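Local structure of Non-reducing end alpha-L-arabinofuranosidase BoGH43B (Bacteroides ovatus, 5JOZ) at residues P78-R81 against T86-V89; V102-A107 against G150-E155; D24-V29 against D240-K245; G12-P17 against G38-H43. The protein removes terminal non-reducing alpha-L-arabinofuranosyl residues from xyloglucan side branches, turning S units into X units during xyloglucan breakdown in the periplasm. All coordinates share one frame; numbering follows the deposited sequence.

Contact 1 (P78-R81 against T86-V89); sequences PTLR and TFYV
L80 and V89 pair across the antiparallel hairpin, on the face of the sheet opposite R81 and Y88. Their side chains cross obliquely, and CD1 of L80 meets CG2 of V89 at 3.6 Å. L80 holds CG opposite its backbone N (chi1 164°), which brings CD1 over toward the second strand. The same CD1 comes to the edge of the F87 ring, 4.3 Å from its CD2. The other methyl of V89, CG1, lies 4.2 Å from CB of P78.

R81 and Y88 form the next pair, on the opposite face. Their backbones are joined by two bonds: R81 N to Y88 O at 2.8 Å, and Y88 N to R81 O at 2.7 Å. Both side chains then lead away from the partner strand, and R81 folds back along its own. Its guanidinium lies over CG2 of T79, which sits 3.6 Å above the centre of the plane. NH1 donates to L80 O at 2.9 Å, with a bent bond. The same nitrogen makes a salt bridge to D240, and NE makes one to E130.

The hairpin opens a four-stranded blade of the five-bladed beta-propeller of family 43. Strand 74-83 is the first, innermost strand of the blade, and strand 86-94 lies between it and strand 102-107. L80 packs on C20 and F87 on V22, both in strand 18-22. T79, R81 and Y88 face strand 128-132 of the next sheet.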
loop_
_atom_site.group_PDB
_atom_site.type_symbol
_atom_site.label_atom_id
_atom_site.label_comp_id
_atom_site.label_asym_id
_atom_site.label_seq_id
_atom_site.Cartn_x
_atom_site.Cartn_y
_atom_site.Cartn_z
ATOM N N PRO A 78 -9.829 0.759 -1.872
ATOM C CA PRO A 78 -10.507 1.958 -2.311
ATOM C C PRO A 78 -10.919 1.860 -3.772
ATOM O O PRO A 78 -10.291 1.125 -4.545
ATOM C CB PRO A 78 -9.423 3.006 -2.184
ATOM C CG PRO A 78 -8.200 2.263 -2.634
ATOM C CD PRO A 78 -8.393 0.840 -2.189
ATOM N N THR A 79 -11.947 2.609 -4.150
ATOM C CA THR A 79 -12.268 2.803 -5.560
ATOM C C THR A 79 -12.173 4.313 -5.858
ATOM O O THR A 79 -12.625 5.121 -5.049
ATOM C CB THR A 79 -13.645 2.189 -5.895
ATOM O OG1 THR A 79 -13.590 0.775 -5.672
ATOM C CG2 THR A 79 -14.046 2.455 -7.329
ATOM N N LEU A 80 -11.564 4.668 -6.997
ATOM C CA LEU A 80 -11.334 6.064 -7.424
ATOM C C LEU A 80 -12.108 6.346 -8.711
ATOM O O LEU A 80 -11.945 5.639 -9.702
ATOM C CB LEU A 80 -9.839 6.300 -7.681
ATOM C CG LEU A 80 -9.347 7.524 -8.469
ATOM C CD1 LEU A 80 -9.676 8.830 -7.776
ATOM C CD2 LEU A 80 -7.841 7.452 -8.661
ATOM N N ARG A 81 -12.942 7.380 -8.701
ATOM C CA ARG A 81 -13.675 7.777 -9.905
ATOM C C ARG A 81 -13.705 9.291 -10.053
ATOM O O ARG A 81 -13.340 10.021 -9.131
ATOM C CB ARG A 81 -15.099 7.215 -9.871
ATOM C CG ARG A 81 -15.200 5.700 -9.757
ATOM C CD ARG A 81 -14.760 5.001 -11.030
ATOM N NE ARG A 81 -14.844 3.529 -10.936
ATOM C CZ ARG A 81 -13.817 2.666 -10.933
ATOM N NH1 ARG A 81 -12.554 3.068 -11.005
ATOM N NH2 ARG A 81 -14.061 1.361 -10.866
ATOM N N THR A 86 -15.023 16.742 -10.377
ATOM C CA THR A 86 -14.858 16.269 -9.005
ATOM C C THR A 86 -14.374 14.793 -8.971
ATOM O O THR A 86 -14.975 13.925 -9.611
ATOM C CB THR A 86 -16.190 16.412 -8.227
ATOM O OG1 THR A 86 -16.566 17.793 -8.170
ATOM C CG2 THR A 86 -16.083 15.862 -6.798
ATOM N N PHE A 87 -13.304 14.529 -8.211
ATOM C CA PHE A 87 -12.792 13.174 -7.983
ATOM C C PHE A 87 -13.448 12.607 -6.750
ATOM O O PHE A 87 -13.689 13.341 -5.810
ATOM C CB PHE A 87 -11.283 13.189 -7.749
ATOM C CG PHE A 87 -10.503 13.612 -8.940
ATOM C CD1 PHE A 87 -10.324 14.961 -9.227
ATOM C CD2 PHE A 87 -9.934 12.665 -9.781
ATOM C CE1 PHE A 87 -9.605 15.356 -10.343
ATOM C CE2 PHE A 87 -9.210 13.057 -10.894
ATOM C CZ PHE A 87 -9.050 14.397 -11.181
ATOM N N TYR A 88 -13.712 11.302 -6.756
ATOM C CA TYR A 88 -14.350 10.601 -5.641
ATOM C C TYR A 88 -13.513 9.377 -5.294
ATOM O O TYR A 88 -13.102 8.637 -6.192
ATOM C CB TYR A 88 -15.752 10.124 -6.030
ATOM C CG TYR A 88 -16.764 11.226 -6.266
ATOM C CD1 TYR A 88 -16.781 11.931 -7.460
ATOM C CD2 TYR A 88 -17.706 11.549 -5.301
ATOM C CE1 TYR A 88 -17.704 12.936 -7.685
ATOM C CE2 TYR A 88 -18.637 12.557 -5.512
ATOM C CZ TYR A 88 -18.629 13.249 -6.709
ATOM O OH TYR A 88 -19.534 14.258 -6.935
ATOM N N VAL A 89 -13.250 9.183 -4.001
ATOM C CA VAL A 89 -12.593 7.986 -3.527
ATOM C C VAL A 89 -13.403 7.371 -2.402
ATOM O O VAL A 89 -13.533 7.969 -1.339
ATOM C CB VAL A 89 -11.157 8.259 -3.044
ATOM C CG1 VAL A 89 -10.561 7.007 -2.418
ATOM C CG2 VAL A 89 -10.296 8.700 -4.211
#

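Contact 2 (V102-A107 against G150-E155); sequences VFYVTA and GVMDPE
Y104 reaches to the end of strand 146-152 and the turn after it, where M152 and P154 receive it. Its CB leaves the backbone beside the carbonyl oxygen of V89 on the neighbouring strand. CG sits between the backbone N and the carbonyl carbon (chi1 67°), and the ring points toward segment 150-155. Along the CD2 and CE2 edge the ring has CG2 of T106 close to its plane, a neighbour from its own strand. On the CE1 side, the methionine sulfur approaches obliquely. CE1 is 4.2 Å from SD of M152. The sulfur is 5.2 Å from the ring centroid and 56° off the ring normal, in a Met-aromatic contact. The two side chains slide past each other in opposite directions, and M152 bends at its last torsion.

The two segments belong to successive blades of the GH43 beta-propeller. Strand 102-107 is the third strand of one four-stranded sheet, and strand 146-152 is the third of the next. The tyrosine thus bridges two blades well away from the catalytic residues.

Further out, CE2 and CZ approach the carbonyl oxygen of P154, with CZ at 3.7 Å. The hydroxyl ends the reach: OH donates to P154 O at 2.7 Å. The donor stands well above the carbonyl plane, 54° out of it, so the bond does not use a lone-pair direction. The ring of P154 leans on Y88 of strand 86-94. M152 is packed from its own blade by M136, F138 and F159.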
loop_
_atom_site.group_PDB
_atom_site.type_symbol
_atom_site.label_atom_id
_atom_site.label_comp_id
_atom_site.label_asym_id
_atom_site.label_seq_id
_atom_site.Cartn_x
_atom_site.Cartn_y
_atom_site.Cartn_z
ATOM N N VAL A 102 -17.890 2.305 5.735
ATOM C CA VAL A 102 -17.702 2.770 4.371
ATOM C C VAL A 102 -17.828 4.278 4.311
ATOM O O VAL A 102 -18.748 4.835 4.878
ATOM C CB VAL A 102 -18.684 2.075 3.409
ATOM C CG1 VAL A 102 -18.612 2.663 2.007
ATOM C CG2 VAL A 102 -18.385 0.580 3.369
ATOM N N PHE A 103 -16.898 4.924 3.613
ATOM C CA PHE A 103 -16.882 6.385 3.453
ATOM C C PHE A 103 -16.429 6.742 2.044
ATOM O O PHE A 103 -15.799 5.934 1.381
ATOM C CB PHE A 103 -15.897 7.030 4.441
ATOM C CG PHE A 103 -14.468 6.702 4.135
ATOM C CD1 PHE A 103 -13.921 5.524 4.591
ATOM C CD2 PHE A 103 -13.704 7.525 3.309
ATOM C CE1 PHE A 103 -12.628 5.164 4.257
ATOM C CE2 PHE A 103 -12.400 7.176 2.977
ATOM C CZ PHE A 103 -11.865 5.989 3.457
ATOM N N TYR A 104 -16.698 7.968 1.618
ATOM C CA TYR A 104 -15.956 8.547 0.513
ATOM C C TYR A 104 -15.514 9.966 0.802
ATOM O O TYR A 104 -16.043 10.618 1.693
ATOM C CB TYR A 104 -16.712 8.448 -0.833
ATOM C CG TYR A 104 -17.984 9.260 -0.991
ATOM C CD1 TYR A 104 -19.213 8.751 -0.579
ATOM C CD2 TYR A 104 -17.967 10.521 -1.605
ATOM C CE1 TYR A 104 -20.386 9.481 -0.736
ATOM C CE2 TYR A 104 -19.141 11.261 -1.766
ATOM C CZ TYR A 104 -20.349 10.732 -1.327
ATOM O OH TYR A 104 -21.523 11.443 -1.474
ATOM N N VAL A 105 -14.523 10.418 0.029
ATOM C CA VAL A 105 -13.998 11.781 0.072
ATOM C C VAL A 105 -13.882 12.298 -1.354
ATOM O O VAL A 105 -13.746 11.509 -2.282
ATOM C CB VAL A 105 -12.609 11.860 0.764
ATOM C CG1 VAL A 105 -12.741 11.606 2.255
ATOM C CG2 VAL A 105 -11.609 10.885 0.157
ATOM N N THR A 106 -13.903 13.622 -1.506
ATOM C CA THR A 106 -13.931 14.275 -2.813
ATOM C C THR A 106 -12.871 15.360 -2.959
ATOM O O THR A 106 -12.370 15.879 -1.976
ATOM C CB THR A 106 -15.319 14.928 -3.117
ATOM O OG1 THR A 106 -15.541 16.066 -2.277
ATOM C CG2 THR A 106 -16.449 13.927 -2.932
ATOM N N ALA A 107 -12.551 15.708 -4.203
ATOM C CA ALA A 107 -11.575 16.762 -4.486
ATOM C C ALA A 107 -11.730 17.341 -5.894
ATOM O O ALA A 107 -12.200 16.666 -6.807
ATOM C CB ALA A 107 -10.163 16.219 -4.308
ATOM N N GLY A 150 -27.002 -0.166 -5.643
ATOM C CA GLY A 150 -27.846 0.941 -5.181
ATOM C C GLY A 150 -27.465 2.223 -5.916
ATOM O O GLY A 150 -26.505 2.239 -6.695
ATOM N N VAL A 151 -28.230 3.288 -5.692
ATOM C CA VAL A 151 -27.957 4.594 -6.296
ATOM C C VAL A 151 -27.845 5.590 -5.163
ATOM O O VAL A 151 -28.517 5.460 -4.143
ATOM C CB VAL A 151 -29.040 5.011 -7.316
ATOM C CG1 VAL A 151 -28.658 6.308 -8.033
ATOM C CG2 VAL A 151 -29.241 3.895 -8.335
ATOM N N MET A 152 -26.984 6.576 -5.359
ATOM C CA MET A 152 -26.488 7.417 -4.292
ATOM C C MET A 152 -26.490 8.866 -4.771
ATOM O O MET A 152 -26.214 9.141 -5.942
ATOM C CB MET A 152 -25.071 6.943 -3.941
ATOM C CG MET A 152 -24.548 7.313 -2.564
ATOM S SD MET A 152 -22.926 6.571 -2.257
ATOM C CE MET A 152 -23.350 5.240 -1.138
ATOM N N ASP A 153 -26.841 9.779 -3.871
ATOM C CA ASP A 153 -26.773 11.216 -4.130
ATOM C C ASP A 153 -25.324 11.661 -3.914
ATOM O O ASP A 153 -24.800 11.498 -2.807
ATOM C CB ASP A 153 -27.714 11.974 -3.181
ATOM C CG ASP A 153 -27.545 13.489 -3.248
ATOM O OD1 ASP A 153 -27.720 14.093 -4.326
ATOM O OD2 ASP A 153 -27.248 14.077 -2.199
ATOM N N PRO A 154 -24.671 12.218 -4.959
ATOM C CA PRO A 154 -23.276 12.684 -4.824
ATOM C C PRO A 154 -23.007 13.661 -3.673
ATOM O O PRO A 154 -21.956 13.587 -3.046
ATOM C CB PRO A 154 -23.004 13.379 -6.166
ATOM C CG PRO A 154 -23.943 12.746 -7.130
ATOM C CD PRO A 154 -25.166 12.375 -6.345
ATOM N N GLU A 155 -23.961 14.552 -3.406
ATOM C CA GLU A 155 -23.783 15.640 -2.438
ATOM C C GLU A 155 -23.786 15.129 -0.992
ATOM O O GLU A 155 -22.940 15.522 -0.192
ATOM C CB GLU A 155 -24.893 16.694 -2.603
ATOM C CG GLU A 155 -25.026 17.319 -4.000
ATOM C CD GLU A 155 -24.196 18.581 -4.220
ATOM O OE1 GLU A 155 -23.666 19.150 -3.237
ATOM O OE2 GLU A 155 -24.088 19.014 -5.395
#

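Contact 3 (D24-V29 against D240-K245); sequences DDFYLV and DLVQLK
D24 OD1 receives NZ of K245 at 3.4 Å, a salt bridge whose hydrogen bond is weak. It is the one polar link between the two segments. The lysine chain is extended beyond CG and meets the aspartate at about a right angle. Its CE also passes OD1, at 3.9 Å. Both residues are exposed to solvent.

The buried part is apolar and centres on F26. Its CG is placed opposite the carbonyl carbon (chi1 -63°), and the ring reaches across to the second segment. There the CE2 and CZ edge touches two methyl groups. CG2 of V242 lies in the ring plane, 3.7 Å from CE2 of F26. CD2 of L244 comes near the plane too, 3.4 Å from CZ of F26. Both aliphatic side chains cross the phenylalanine at about a right angle. R21, L47 and L300 also touch F26, while V242 rests on I19 and R21. Without the ring of F26, as with an alanine here, a gap is likely to open beside the methyls of V242 and L244, leaving the salt bridge as the main tie between the segments.

More than 200 residues of chain separate the two segments. Strand 25-29 belongs to the first four-stranded sheet and strand 234-243 to the last. Each sheet is built from strands consecutive in sequence, so no strand is exchanged between the first and last blades. Side-chain contacts such as these, between first and last blades, are where the ring of the five-bladed GH43 beta-propeller closes.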
loop_
_atom_site.group_PDB
_atom_site.type_symbol
_atom_site.label_atom_id
_atom_site.label_comp_id
_atom_site.label_asym_id
_atom_site.label_seq_id
_atom_site.Cartn_x
_atom_site.Cartn_y
_atom_site.Cartn_z
ATOM N N ASP A 24 -6.115 13.299 -20.747
ATOM C CA ASP A 24 -4.785 12.677 -20.909
ATOM C C ASP A 24 -4.158 12.161 -19.597
ATOM O O ASP A 24 -3.094 11.528 -19.630
ATOM C CB ASP A 24 -3.804 13.649 -21.591
ATOM C CG ASP A 24 -4.218 14.003 -23.019
ATOM O OD1 ASP A 24 -4.550 13.086 -23.800
ATOM O OD2 ASP A 24 -4.201 15.206 -23.365
ATOM N N ASP A 25 -4.805 12.404 -18.458
ATOM C CA ASP A 25 -4.242 12.047 -17.157
ATOM C C ASP A 25 -4.882 10.803 -16.547
ATOM O O ASP A 25 -6.098 10.610 -16.647
ATOM C CB ASP A 25 -4.368 13.243 -16.229
ATOM C CG ASP A 25 -3.561 14.416 -16.727
ATOM O OD1 ASP A 25 -2.311 14.300 -16.732
ATOM O OD2 ASP A 25 -4.164 15.422 -17.152
ATOM N N PHE A 26 -4.037 9.956 -15.950
ATOM C CA PHE A 26 -4.462 8.755 -15.231
ATOM C C PHE A 26 -4.129 8.904 -13.766
ATOM O O PHE A 26 -3.066 9.379 -13.425
ATOM C CB PHE A 26 -3.774 7.504 -15.770
ATOM C CG PHE A 26 -4.108 7.204 -17.196
ATOM C CD1 PHE A 26 -3.393 7.799 -18.224
ATOM C CD2 PHE A 26 -5.144 6.335 -17.519
ATOM C CE1 PHE A 26 -3.697 7.535 -19.548
ATOM C CE2 PHE A 26 -5.451 6.065 -18.839
ATOM C CZ PHE A 26 -4.724 6.668 -19.856
ATOM N N TYR A 27 -5.046 8.462 -12.911
ATOM C CA TYR A 27 -4.881 8.521 -11.468
ATOM C C TYR A 27 -5.200 7.161 -10.876
ATOM O O TYR A 27 -6.069 6.439 -11.367
ATOM C CB TYR A 27 -5.793 9.596 -10.892
ATOM C CG TYR A 27 -5.470 10.953 -11.453
ATOM C CD1 TYR A 27 -4.359 11.658 -11.002
ATOM C CD2 TYR A 27 -6.251 11.530 -12.443
ATOM C CE1 TYR A 27 -4.035 12.899 -11.526
ATOM C CE2 TYR A 27 -5.942 12.778 -12.964
ATOM C CZ TYR A 27 -4.829 13.452 -12.507
ATOM O OH TYR A 27 -4.499 14.682 -13.013
ATOM N N LEU A 28 -4.493 6.817 -9.812
ATOM C CA LEU A 28 -4.589 5.499 -9.221
ATOM C C LEU A 28 -4.371 5.537 -7.722
ATOM O O LEU A 28 -3.514 6.264 -7.237
ATOM C CB LEU A 28 -3.566 4.581 -9.887
ATOM C CG LEU A 28 -3.563 3.088 -9.588
ATOM C CD1 LEU A 28 -2.987 2.344 -10.794
ATOM C CD2 LEU A 28 -2.760 2.757 -8.341
ATOM N N VAL A 29 -5.145 4.722 -7.009
ATOM C CA VAL A 29 -5.039 4.587 -5.566
ATOM C C VAL A 29 -4.839 3.153 -5.178
ATOM O O VAL A 29 -5.304 2.261 -5.858
ATOM C CB VAL A 29 -6.294 5.089 -4.810
ATOM C CG1 VAL A 29 -6.296 6.609 -4.741
ATOM C CG2 VAL A 29 -7.589 4.552 -5.429
ATOM N N ASP A 240 -9.179 -3.466 -12.045
ATOM C CA ASP A 240 -10.026 -2.347 -12.416
ATOM C C ASP A 240 -9.711 -1.977 -13.870
ATOM O O ASP A 240 -8.549 -1.922 -14.250
ATOM C CB ASP A 240 -9.781 -1.146 -11.482
ATOM C CG ASP A 240 -10.903 -0.089 -11.552
ATOM O OD1 ASP A 240 -11.910 -0.284 -12.269
ATOM O OD2 ASP A 240 -10.778 0.961 -10.882
ATOM N N LEU A 241 -10.740 -1.747 -14.678
ATOM C CA LEU A 241 -10.558 -1.464 -16.108
ATOM C C LEU A 241 -10.394 0.033 -16.367
ATOM O O LEU A 241 -10.823 0.852 -15.580
ATOM C CB LEU A 241 -11.735 -2.015 -16.925
ATOM C CG LEU A 241 -12.020 -3.522 -16.871
ATOM C CD1 LEU A 241 -13.122 -3.882 -17.850
ATOM C CD2 LEU A 241 -10.804 -4.384 -17.164
ATOM N N VAL A 242 -9.746 0.375 -17.472
ATOM C CA VAL A 242 -9.664 1.763 -17.958
ATOM C C VAL A 242 -9.622 1.743 -19.476
ATOM O O VAL A 242 -8.962 0.885 -20.068
ATOM C CB VAL A 242 -8.409 2.504 -17.426
ATOM C CG1 VAL A 242 -7.115 1.745 -17.738
ATOM C CG2 VAL A 242 -8.336 3.920 -17.974
ATOM N N GLN A 243 -10.315 2.679 -20.107
ATOM C CA GLN A 243 -10.322 2.760 -21.561
ATOM C C GLN A 243 -9.569 4.014 -22.005
ATOM O O GLN A 243 -9.742 5.083 -21.427
ATOM C CB GLN A 243 -11.757 2.776 -22.104
ATOM C CG GLN A 243 -11.813 2.552 -23.609
ATOM C CD GLN A 243 -13.201 2.735 -24.231
ATOM O OE1 GLN A 243 -14.022 3.501 -23.746
ATOM N NE2 GLN A 243 -13.445 2.038 -25.339
ATOM N N LEU A 244 -8.761 3.867 -23.052
ATOM C CA LEU A 244 -8.004 4.976 -23.641
ATOM C C LEU A 244 -8.804 5.682 -24.738
ATOM O O LEU A 244 -9.789 5.150 -25.243
ATOM C CB LEU A 244 -6.702 4.455 -24.250
ATOM C CG LEU A 244 -5.846 3.546 -23.384
ATOM C CD1 LEU A 244 -4.571 3.132 -24.108
ATOM C CD2 LEU A 244 -5.506 4.244 -22.094
ATOM N N LYS A 245 -8.330 6.856 -25.132
ATOM C CA LYS A 245 -8.917 7.640 -26.229
ATOM C C LYS A 245 -8.916 6.935 -27.593
ATOM O O LYS A 245 -9.780 7.210 -28.411
ATOM C CB LYS A 245 -8.204 8.979 -26.368
ATOM C CG LYS A 245 -8.403 9.897 -25.176
ATOM C CD LYS A 245 -7.681 11.222 -25.377
ATOM C CE LYS A 245 -8.282 12.314 -24.507
ATOM N NZ LYS A 245 -7.743 13.655 -24.862
#

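Contact 4 (G12-P17 against G38-H43); sequences GMNPDP and GLPVYH
N14 and Y42 meet inside the first blade region of the GH43 five-bladed beta-propeller. Segment 12-17 is the loop that leads into strand 18-22. It carries D16, which is probably the catalytic proton acceptor. Y42 lies on strand 40-44, the third strand of the same blade.

The contact is mainly polar. Y42 OH donates to N14 OD1 at 2.5 Å. The bond lies in the carbonyl plane and falls on a lone pair, with a C=O to donor angle of 116°. Y42 places CG opposite the carbonyl carbon (chi1 -57°) and comes at the asparagine from the opposite direction. The amide and ring planes stand 72° apart. OD1 also bonds the hydroxyl of T30, so two groups grip this buried oxygen. ND2 bonds T11 O and thereby helps to fix the turn of the amide. The backbone of the loop is tied elsewhere, as N14 O accepts from T270 OG1. If N14 gave way to an alanine, the hydroxyls of Y42 and T30 would lose this shared acceptor, and Y42 would probably be less firmly held against the loop that carries D16.

Beyond the hydrogen bond, only loose van der Waals contact is made. P40 points toward the loop, and its CG comes within 4.4 Å of N14 OD1. On the tyrosine ring itself, CE2 and CZ of Y42 both lie 3.3 Å from N14 OD1.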
loop_
_atom_site.group_PDB
_atom_site.type_symbol
_atom_site.label_atom_id
_atom_site.label_comp_id
_atom_site.label_asym_id
_atom_site.label_seq_id
_atom_site.Cartn_x
_atom_site.Cartn_y
_atom_site.Cartn_z
ATOM N N GLY A 12 6.475 -2.483 -4.210
ATOM C CA GLY A 12 6.268 -2.293 -2.770
ATOM C C GLY A 12 4.782 -2.388 -2.462
ATOM O O GLY A 12 3.965 -2.587 -3.370
ATOM N N MET A 13 4.425 -2.246 -1.189
ATOM C CA MET A 13 3.060 -2.504 -0.767
ATOM C C MET A 13 2.128 -1.487 -1.396
ATOM O O MET A 13 2.124 -0.322 -1.012
ATOM C CB MET A 13 2.928 -2.499 0.751
ATOM C CG MET A 13 1.583 -3.050 1.224
ATOM S SD MET A 13 0.943 -2.269 2.701
ATOM C CE MET A 13 0.859 -0.550 2.209
ATOM N N ASN A 14 1.358 -1.964 -2.377
ATOM C CA ASN A 14 0.461 -1.150 -3.195
ATOM C C ASN A 14 -0.724 -2.010 -3.692
ATOM O O ASN A 14 -0.924 -2.203 -4.892
ATOM C CB ASN A 14 1.237 -0.530 -4.365
ATOM C CG ASN A 14 1.838 0.828 -4.018
ATOM O OD1 ASN A 14 1.113 1.762 -3.685
ATOM N ND2 ASN A 14 3.163 0.943 -4.099
ATOM N N PRO A 15 -1.521 -2.531 -2.759
ATOM C CA PRO A 15 -2.590 -3.437 -3.143
ATOM C C PRO A 15 -3.886 -2.749 -3.581
ATOM O O PRO A 15 -4.078 -1.550 -3.359
ATOM C CB PRO A 15 -2.843 -4.238 -1.847
ATOM C CG PRO A 15 -2.075 -3.546 -0.756
ATOM C CD PRO A 15 -1.561 -2.258 -1.315
ATOM N N ASP A 16 -4.768 -3.544 -4.187
ATOM C CA ASP A 16 -6.160 -3.158 -4.480
ATOM C C ASP A 16 -6.232 -1.922 -5.381
ATOM O O ASP A 16 -6.924 -0.950 -5.050
ATOM C CB ASP A 16 -6.936 -2.917 -3.174
ATOM C CG ASP A 16 -6.964 -4.132 -2.268
ATOM O OD1 ASP A 16 -7.315 -5.224 -2.750
ATOM O OD2 ASP A 16 -6.679 -3.991 -1.058
ATOM N N PRO A 17 -5.500 -1.946 -6.516
ATOM C CA PRO A 17 -5.397 -0.742 -7.324
ATOM C C PRO A 17 -6.733 -0.349 -7.924
ATOM O O PRO A 17 -7.436 -1.228 -8.446
ATOM C CB PRO A 17 -4.405 -1.143 -8.428
ATOM C CG PRO A 17 -4.561 -2.612 -8.560
ATOM C CD PRO A 17 -4.810 -3.082 -7.155
ATOM N N GLY A 38 -3.246 7.866 4.289
ATOM C CA GLY A 38 -3.917 6.705 3.707
ATOM C C GLY A 38 -4.234 6.955 2.258
ATOM O O GLY A 38 -4.371 8.113 1.845
ATOM N N LEU A 39 -4.344 5.861 1.498
ATOM C CA LEU A 39 -4.757 5.877 0.092
ATOM C C LEU A 39 -3.941 6.823 -0.780
ATOM O O LEU A 39 -4.437 7.873 -1.193
ATOM C CB LEU A 39 -6.256 6.219 0.009
ATOM C CG LEU A 39 -7.154 5.432 0.972
ATOM C CD1 LEU A 39 -8.637 5.752 0.753
ATOM C CD2 LEU A 39 -6.871 3.945 0.843
ATOM N N PRO A 40 -2.679 6.460 -1.068
ATOM C CA PRO A 40 -1.881 7.307 -1.937
ATOM C C PRO A 40 -2.478 7.431 -3.333
ATOM O O PRO A 40 -3.057 6.470 -3.851
ATOM C CB PRO A 40 -0.527 6.589 -1.971
ATOM C CG PRO A 40 -0.845 5.182 -1.670
ATOM C CD PRO A 40 -1.915 5.280 -0.632
ATOM N N VAL A 41 -2.347 8.620 -3.909
ATOM C CA VAL A 41 -2.810 8.927 -5.255
ATOM C C VAL A 41 -1.592 9.053 -6.157
ATOM O O VAL A 41 -0.815 9.990 -6.004
ATOM C CB VAL A 41 -3.549 10.280 -5.309
ATOM C CG1 VAL A 41 -3.970 10.602 -6.739
ATOM C CG2 VAL A 41 -4.744 10.285 -4.376
ATOM N N TYR A 42 -1.454 8.128 -7.107
ATOM C CA TYR A 42 -0.402 8.181 -8.123
ATOM C C TYR A 42 -0.954 8.779 -9.432
ATOM O O TYR A 42 -2.134 8.648 -9.722
ATOM C CB TYR A 42 0.150 6.776 -8.386
ATOM C CG TYR A 42 0.698 6.065 -7.160
ATOM C CD1 TYR A 42 2.041 6.221 -6.760
ATOM C CD2 TYR A 42 -0.116 5.228 -6.403
ATOM C CE1 TYR A 42 2.539 5.552 -5.646
ATOM C CE2 TYR A 42 0.368 4.562 -5.283
ATOM C CZ TYR A 42 1.697 4.722 -4.905
ATOM O OH TYR A 42 2.154 4.057 -3.776
ATOM N N HIS A 43 -0.077 9.412 -10.212
ATOM C CA HIS A 43 -0.430 10.089 -11.453
ATOM C C HIS A 43 0.435 9.533 -12.586
ATOM O O HIS A 43 1.621 9.326 -12.397
ATOM C CB HIS A 43 -0.208 11.589 -11.281
ATOM C CG HIS A 43 -0.456 12.404 -12.513
ATOM N ND1 HIS A 43 0.197 13.592 -12.753
ATOM C CD2 HIS A 43 -1.290 12.215 -13.562
ATOM C CE1 HIS A 43 -0.210 14.093 -13.903
ATOM N NE2 HIS A 43 -1.116 13.280 -14.413
#

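How the contacts relate
All four contacts lie in the GH43 propeller. Contact 1 is the hub, its centre about 9 Å from that of contact 2, about 12 Å from that of contact 3 and about 13 Å from that of contact 4. Contacts 1 and 2 share a blade: V89 N probably bonds V105 O at 2.9 Å. Contacts 3 and 4 share the first blade, where Y42 N probably bonds L28 O at 2.8 Å. A salt bridge of 2.8 Å between R81 NH1 and D240 OD2 joins contacts 1 and 3. The probable proton acceptor D16 sits in contact 4, with backbone oxygen D16 O 3.7 Å from P78 CD of contact 1. Contacts 2 and 3 do not touch.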